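Local coordinates for extracellular solute-binding protein family 1 (Kribbella flavida, PDB 5IXP), which probably captures a solute outside the cell and delivers it to an ABC transporter for uptake, at residues I6-E11 against D16-Y21; K302-K305 against F310-T313. One frame throughout, in Å; residues are numbered along the deposited sequence.

Interaction 1: residues I6-E11 against D16-Y21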
ATOM      1  N   ILE A   6      19.518 -11.051   7.510  1.00 11.13           N
ATOM      2  CA  ILE A   6      18.443 -10.307   6.879  1.00  9.82           C
ATOM      3  C   ILE A   6      17.275 -10.274   7.852  1.00 10.28           C
ATOM      4  O   ILE A   6      16.868 -11.319   8.374  1.00 10.97           O
ATOM      5  CB  ILE A   6      18.040 -10.911   5.513  1.00  8.80           C
ATOM      6  CG1 ILE A   6      16.804 -10.196   4.971  1.00  8.52           C
ATOM      7  CG2 ILE A   6      17.813 -12.439   5.596  1.00  9.52           C
ATOM      8  CD1 ILE A   6      16.522 -10.516   3.485  1.00 10.71           C
ATOM      9  N   ALA A   7      16.757  -9.073   8.120  1.00  7.76           N
ATOM     10  CA  ALA A   7      15.661  -8.893   9.064  1.00  9.03           C
ATOM     11  C   ALA A   7      14.380  -8.645   8.275  1.00 11.51           C
ATOM     12  O   ALA A   7      14.298  -7.675   7.515  1.00 10.06           O
ATOM     13  CB  ALA A   7      15.935  -7.727  10.014  1.00  9.29           C
ATOM     14  N   THR A   8      13.400  -9.527   8.441  1.00 11.62           N
ATOM     15  CA  THR A   8      12.106  -9.400   7.788  1.00 10.98           C
ATOM     16  C   THR A   8      11.009  -9.394   8.842  1.00 12.87           C
ATOM     17  O   THR A   8      11.243  -9.652  10.027  1.00 13.29           O
ATOM     18  CB  THR A   8      11.850 -10.528   6.766  1.00 11.59           C
ATOM     19  OG1 THR A   8      11.770 -11.793   7.433  1.00 14.39           O
ATOM     20  CG2 THR A   8      12.958 -10.576   5.717  1.00 13.41           C
ATOM     21  N   PHE A   9       9.797  -9.095   8.390  1.00 11.25           N
ATOM     22  CA  PHE A   9       8.630  -9.023   9.257  1.00 13.14           C
ATOM     23  C   PHE A   9       7.478  -9.655   8.497  1.00 16.23           C
ATOM     24  O   PHE A   9       7.502  -9.733   7.266  1.00 15.36           O
ATOM     25  CB  PHE A   9       8.303  -7.565   9.654  1.00 12.71           C
ATOM     26  CG  PHE A   9       8.161  -6.644   8.475  1.00 13.83           C
ATOM     27  CD1 PHE A   9       6.939  -6.505   7.822  1.00 14.49           C
ATOM     28  CD2 PHE A   9       9.258  -5.932   7.997  1.00 14.85           C
ATOM     29  CE1 PHE A   9       6.814  -5.668   6.707  1.00 13.75           C
ATOM     30  CE2 PHE A   9       9.141  -5.100   6.896  1.00 17.60           C
ATOM     31  CZ  PHE A   9       7.918  -4.976   6.241  1.00 15.24           C
ATOM     32  N   ASN A  10       6.465 -10.107   9.236  1.00 16.70           N
ATOM     33  CA  ASN A  10       5.375 -10.876   8.640  1.00 19.39           C
ATOM     34  C   ASN A  10       5.982 -12.007   7.816  1.00 17.45           C
ATOM     35  O   ASN A  10       6.946 -12.630   8.266  1.00 19.70           O
ATOM     36  CB  ASN A  10       4.454  -9.973   7.815  1.00 20.91           C
ATOM     37  CG  ASN A  10       3.713  -8.953   8.681  1.00 30.75           C
ATOM     38  OD1 ASN A  10       3.411  -9.215   9.852  1.00 33.10           O
ATOM     39  ND2 ASN A  10       3.418  -7.788   8.108  1.00 33.90           N
ATOM     40  N   GLU A  11       5.476 -12.287   6.620  1.00 16.90           N
ATOM     41  CA  GLU A  11       5.995 -13.417   5.844  1.00 16.67           C
ATOM     42  C   GLU A  11       6.447 -12.947   4.465  1.00 17.04           C
ATOM     43  O   GLU A  11       5.631 -12.800   3.544  1.00 16.74           O
ATOM     44  CB  GLU A  11       4.961 -14.534   5.728  1.00 22.05           C
ATOM     45  CG  GLU A  11       5.519 -15.761   5.000  1.00 27.04           C
ATOM     46  CD  GLU A  11       6.829 -16.249   5.616  1.00 29.13           C
ATOM     47  OE1 GLU A  11       6.788 -16.853   6.710  1.00 33.17           O
ATOM     48  OE2 GLU A  11       7.904 -16.002   5.023  1.00 23.24           O
ATOM     49  N   ASP A  16      12.674 -20.670   1.216  1.00 15.56           N
ATOM     50  CA  ASP A  16      13.287 -21.526   0.200  1.00 19.87           C
ATOM     51  C   ASP A  16      14.348 -20.774  -0.586  1.00 19.03           C
ATOM     52  O   ASP A  16      15.330 -21.376  -1.038  1.00 17.94           O
ATOM     53  CB  ASP A  16      12.242 -22.071  -0.778  1.00 25.28           C
ATOM     54  CG  ASP A  16      11.180 -22.907  -0.099  1.00 37.94           C
ATOM     55  OD1 ASP A  16      11.500 -23.559   0.918  1.00 42.25           O
ATOM     56  OD2 ASP A  16      10.025 -22.911  -0.589  1.00 42.33           O
ATOM     57  N   LEU A  17      14.163 -19.464  -0.763  1.00 15.60           N
ATOM     58  CA  LEU A  17      15.114 -18.689  -1.545  1.00 13.64           C
ATOM     59  C   LEU A  17      16.475 -18.648  -0.865  1.00 15.56           C
ATOM     60  O   LEU A  17      17.505 -18.708  -1.543  1.00 13.75           O
ATOM     61  CB  LEU A  17      14.592 -17.272  -1.774  1.00 13.87           C
ATOM     62  CG  LEU A  17      13.236 -17.185  -2.470  1.00 18.40           C
ATOM     63  CD1 LEU A  17      12.929 -15.753  -2.856  1.00 16.87           C
ATOM     64  CD2 LEU A  17      13.210 -18.088  -3.684  1.00 21.97           C
ATOM     65  N   TYR A  18      16.500 -18.545   0.473  1.00 13.70           N
ATOM     66  CA  TYR A  18      17.782 -18.539   1.172  1.00 11.03           C
ATOM     67  C   TYR A  18      18.544 -19.827   0.906  1.00 15.42           C
ATOM     68  O   TYR A  18      19.764 -19.803   0.705  1.00 15.01           O
ATOM     69  CB  TYR A  18      17.585 -18.371   2.679  1.00 10.42           C
ATOM     70  CG  TYR A  18      16.846 -17.124   3.115  1.00 12.13           C
ATOM     71  CD1 TYR A  18      17.037 -15.904   2.469  1.00 11.00           C
ATOM     72  CD2 TYR A  18      15.971 -17.168   4.204  1.00 11.86           C
ATOM     73  CE1 TYR A  18      16.366 -14.750   2.895  1.00  9.84           C
ATOM     74  CE2 TYR A  18      15.297 -16.019   4.637  1.00 12.99           C
ATOM     75  CZ  TYR A  18      15.502 -14.819   3.978  1.00 12.87           C
ATOM     76  OH  TYR A  18      14.834 -13.686   4.400  1.00 13.33           O
ATOM     77  N   ARG A  19      17.840 -20.966   0.917  0.58 12.52           N
ATOM     78  CA  ARG A  19      18.484 -22.246   0.629  0.58 15.04           C
ATOM     79  C   ARG A  19      19.042 -22.268  -0.785  0.58 16.81           C
ATOM     80  O   ARG A  19      20.163 -22.743  -1.016  0.58 15.64           O
ATOM     81  CB  ARG A  19      17.495 -23.396   0.818  0.58 15.11           C
ATOM     82  CG  ARG A  19      16.951 -23.519   2.224  0.58 19.86           C
ATOM     83  CD  ARG A  19      16.019 -24.714   2.396  0.58 23.81           C
ATOM     84  NE  ARG A  19      15.364 -24.675   3.699  0.58 28.29           N
ATOM     85  CZ  ARG A  19      14.091 -24.345   3.892  0.58 31.15           C
ATOM     86  NH1 ARG A  19      13.309 -24.051   2.859  0.58 29.03           N
ATOM     87  NH2 ARG A  19      13.596 -24.325   5.123  0.58 33.73           N
ATOM     88  N   GLU A  20      18.267 -21.760  -1.746  0.58 16.31           N
ATOM     89  CA  GLU A  20      18.719 -21.711  -3.131  0.58 14.75           C
ATOM     90  C   GLU A  20      19.971 -20.857  -3.270  0.58 15.30           C
ATOM     91  O   GLU A  20      20.935 -21.245  -3.939  0.58 16.69           O
ATOM     92  CB  GLU A  20      17.601 -21.171  -4.022  0.58 15.85           C
ATOM     93  CG  GLU A  20      16.404 -22.085  -4.118  0.58 18.73           C
ATOM     94  CD  GLU A  20      15.266 -21.479  -4.914  0.58 21.48           C
ATOM     95  OE1 GLU A  20      15.281 -20.256  -5.151  0.58 24.47           O
ATOM     96  OE2 GLU A  20      14.359 -22.233  -5.303  0.58 26.17           O
ATOM     97  N   TYR A  21      19.973 -19.681  -2.642  1.00 12.99           N
ATOM     98  CA  TYR A  21      21.119 -18.787  -2.769  1.00 11.95           C
ATOM     99  C   TYR A  21      22.382 -19.414  -2.191  1.00 10.77           C
ATOM    100  O   TYR A  21      23.460 -19.324  -2.793  1.00 14.88           O
ATOM    101  CB  TYR A  21      20.819 -17.461  -2.075  1.00 11.70           C
ATOM    102  CG  TYR A  21      21.761 -16.344  -2.440  1.00 12.32           C
ATOM    103  CD1 TYR A  21      21.559 -15.600  -3.601  1.00 13.11           C
ATOM    104  CD2 TYR A  21      22.849 -16.027  -1.629  1.00 12.36           C
ATOM    105  CE1 TYR A  21      22.409 -14.566  -3.947  1.00 14.12           C
ATOM    106  CE2 TYR A  21      23.704 -14.985  -1.962  1.00 14.65           C
ATOM    107  CZ  TYR A  21      23.475 -14.262  -3.125  1.00 14.38           C
ATOM    108  OH  TYR A  21      24.304 -13.232  -3.469  1.00 15.48           O
TER
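The phenol end of Y18 on the helix meets the side chains of I6 and T8 on the strand, and the contact rests on this one ring. I6 does most of the touching: its CG2 lies 3.4 Å from Y18 OH and 3.7 Å from Y18 CZ, so the methyl sits at the hydroxyl-bearing corner of the ring, approaching it obliquely. The other branch of I6 joins in because CG1 is anti to the backbone N (chi1 173°) and the chain runs on extended, which carries CD1 to 3.7 Å from Y18 OH. T8 adds a lighter touch, CG2 to Y18 OH at 3.9 Å, its methyl pointing against the direction from which the tyrosine comes. These elements are the first strand and helix of a beta-alpha-beta unit, strand 2-8, helix 15-24 and strand 28-34, in which the helix packs on the parallel strands. The CA atoms of I6 and Y18 remain 10.0 Å apart, and the long tyrosine side chain bridges much of that separation. Its CG stands anti to the carbonyl carbon (chi1 -58°), directing the ring from the helix toward the strand. No hydrogen bond joins the two segments; instead the buried Y18 OH is hydrogen-bonded to E32 OE2 on the neighbouring strand 28-34, which anchors the phenol end while carbon atoms of I6 and T8 pack around it. I30 of the same strand touches the side chains of both I6 and Y18.

Interaction 2: residues K302-K305 against F310-T313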
ATOM      1  N   LYS A 302       8.571 -16.769  -7.559  1.00 14.31           N
ATOM      2  CA  LYS A 302       8.543 -17.823  -6.547  1.00 16.74           C
ATOM      3  C   LYS A 302       7.779 -17.377  -5.305  1.00 17.80           C
ATOM      4  O   LYS A 302       6.985 -18.145  -4.747  1.00 16.95           O
ATOM      5  CB  LYS A 302       9.963 -18.241  -6.172  1.00 17.15           C
ATOM      6  CG  LYS A 302      10.726 -18.901  -7.287  1.00 21.11           C
ATOM      7  CD  LYS A 302      12.183 -19.067  -6.878  1.00 22.60           C
ATOM      8  CE  LYS A 302      13.073 -19.411  -8.048  1.00 25.23           C
ATOM      9  NZ  LYS A 302      14.506 -19.252  -7.684  1.00 25.05           N
ATOM     10  N   VAL A 303       8.006 -16.137  -4.861  1.00 15.42           N
ATOM     11  CA  VAL A 303       7.305 -15.607  -3.694  1.00 14.03           C
ATOM     12  C   VAL A 303       5.814 -15.490  -3.980  1.00 14.17           C
ATOM     13  O   VAL A 303       4.976 -15.818  -3.130  1.00 14.30           O
ATOM     14  CB  VAL A 303       7.919 -14.250  -3.285  1.00 15.34           C
ATOM     15  CG1 VAL A 303       7.056 -13.548  -2.238  1.00 17.17           C
ATOM     16  CG2 VAL A 303       9.378 -14.433  -2.784  1.00 15.79           C
ATOM     17  N   PHE A 304       5.460 -15.020  -5.181  1.00 13.17           N
ATOM     18  CA  PHE A 304       4.054 -14.947  -5.569  1.00 14.02           C
ATOM     19  C   PHE A 304       3.371 -16.310  -5.449  1.00 15.31           C
ATOM     20  O   PHE A 304       2.258 -16.410  -4.925  1.00 17.23           O
ATOM     21  CB  PHE A 304       3.937 -14.413  -7.000  1.00 14.00           C
ATOM     22  CG  PHE A 304       2.535 -14.440  -7.548  1.00 18.94           C
ATOM     23  CD1 PHE A 304       1.608 -13.489  -7.154  1.00 21.18           C
ATOM     24  CD2 PHE A 304       2.153 -15.403  -8.480  1.00 21.03           C
ATOM     25  CE1 PHE A 304       0.310 -13.504  -7.665  1.00 25.07           C
ATOM     26  CE2 PHE A 304       0.863 -15.423  -8.992  1.00 23.93           C
ATOM     27  CZ  PHE A 304      -0.057 -14.474  -8.587  1.00 24.74           C
ATOM     28  N   LYS A 305       4.018 -17.373  -5.929  1.00 17.02           N
ATOM     29  CA  LYS A 305       3.385 -18.680  -5.827  1.00 19.18           C
ATOM     30  C   LYS A 305       3.375 -19.198  -4.402  1.00 20.25           C
ATOM     31  O   LYS A 305       2.458 -19.928  -4.025  1.00 21.58           O
ATOM     32  CB  LYS A 305       4.052 -19.681  -6.760  1.00 24.13           C
ATOM     33  CG  LYS A 305       4.313 -19.112  -8.138  1.00 30.77           C
ATOM     34  CD  LYS A 305       4.619 -20.196  -9.125  1.00 40.64           C
ATOM     35  CE  LYS A 305       5.924 -20.861  -8.804  1.00 48.26           C
ATOM     36  NZ  LYS A 305       6.834 -20.845  -9.989  1.00 53.89           N
ATOM     37  N   PHE A 310       2.269  -9.726  -4.578  1.00 12.64           N
ATOM     38  CA  PHE A 310       2.211  -9.350  -5.993  1.00 13.55           C
ATOM     39  C   PHE A 310       3.531  -8.712  -6.432  1.00 12.56           C
ATOM     40  O   PHE A 310       4.012  -7.778  -5.773  1.00 12.23           O
ATOM     41  CB  PHE A 310       1.049  -8.397  -6.268  1.00 12.51           C
ATOM     42  CG  PHE A 310       0.724  -8.290  -7.718  1.00 13.40           C
ATOM     43  CD1 PHE A 310      -0.036  -9.269  -8.337  1.00 14.79           C
ATOM     44  CD2 PHE A 310       1.241  -7.256  -8.485  1.00 13.20           C
ATOM     45  CE1 PHE A 310      -0.320  -9.200  -9.705  1.00 17.23           C
ATOM     46  CE2 PHE A 310       0.958  -7.172  -9.854  1.00 13.61           C
ATOM     47  CZ  PHE A 310       0.182  -8.153 -10.460  1.00 17.43           C
ATOM     48  N   PRO A 311       4.143  -9.185  -7.521  1.00 12.63           N
ATOM     49  CA  PRO A 311       5.479  -8.690  -7.900  1.00 13.72           C
ATOM     50  C   PRO A 311       5.470  -7.221  -8.294  1.00 12.56           C
ATOM     51  O   PRO A 311       4.482  -6.695  -8.808  1.00 14.19           O
ATOM     52  CB  PRO A 311       5.856  -9.562  -9.106  1.00 13.99           C
ATOM     53  CG  PRO A 311       5.060 -10.814  -8.931  1.00 13.48           C
ATOM     54  CD  PRO A 311       3.736 -10.339  -8.339  1.00 11.42           C
ATOM     55  N   SER A 312       6.600  -6.560  -8.054  1.00 11.69           N
ATOM     56  CA  SER A 312       6.807  -5.204  -8.543  1.00 12.71           C
ATOM     57  C   SER A 312       7.743  -5.158  -9.745  1.00 13.87           C
ATOM     58  O   SER A 312       8.072  -4.067 -10.217  1.00 14.34           O
ATOM     59  CB  SER A 312       7.341  -4.303  -7.424  1.00 12.50           C
ATOM     60  OG  SER A 312       8.634  -4.698  -6.977  1.00 12.41           O
ATOM     61  N   THR A 313       8.168  -6.314 -10.248  1.00 13.82           N
ATOM     62  CA  THR A 313       9.110  -6.400 -11.357  1.00 14.17           C
ATOM     63  C   THR A 313       8.344  -6.672 -12.647  1.00 15.64           C
ATOM     64  O   THR A 313       7.595  -7.655 -12.734  1.00 17.84           O
ATOM     65  CB  THR A 313      10.133  -7.511 -11.103  1.00 16.63           C
ATOM     66  OG1 THR A 313       9.440  -8.718 -10.740  1.00 18.41           O
ATOM     67  CG2 THR A 313      11.093  -7.123  -9.970  1.00 18.65           C
TER
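A helix-turn-strand connection brings helix 297-307 back against the short, weakly bonded strand 310-311, and a small apolar cluster of F304, F310 and P311 fills the join. F304 CD1 lies 4.0 Å from P311 CD, while its CE1 lies 4.3 Å from F310 CD1, so neighbouring atoms along one side of the ring serve the two partners. Both approaches to the F304 ring are oblique. The ring reaches across because CG is anti to the backbone N (chi1 174°), and the CA atoms of F304 and F310 are 5.9 Å apart. Within the strand segment P311 CD also covers one face of the F310 ring, 3.7 Å above its plane and offset toward the rim; the same methylene thus touches both aromatics. No hydrogen bond crosses between the segments, and all three side chains are buried, which makes this a purely apolar contact. Around it, V322 of helix 320-323 touches both F304 and F310, and the F310 ring also meets that of Y317. On the sheet side F310 packs on I113 and P115 and shares a backbone hydrogen bond with I113 of the long strand 108-121, with which strand 310-311 pairs antiparallel.

Interactions 1 and 2 have centres 14 Å apart and meet directly where helices 15-24 and 297-307 face each other. The junction rests mainly on L17, whose CD2 packs 3.5 Å from K302 CD while its CD1 lies 3.8 Å from V303 CG2. In the E20 conformer described, OE1 also lies 2.8 Å from K302 NZ as a salt bridge. Helix 15-24 thus touches strand 2-8 through Y18 and helix 297-307 through L17, whereas helix 297-307 uses F304 for strand 310-311. Both contacts reach the same mixed sheet. A formic acid molecule, probably from crystallisation, lies about 4 Å from the F310 side chain; it does not establish a solute site.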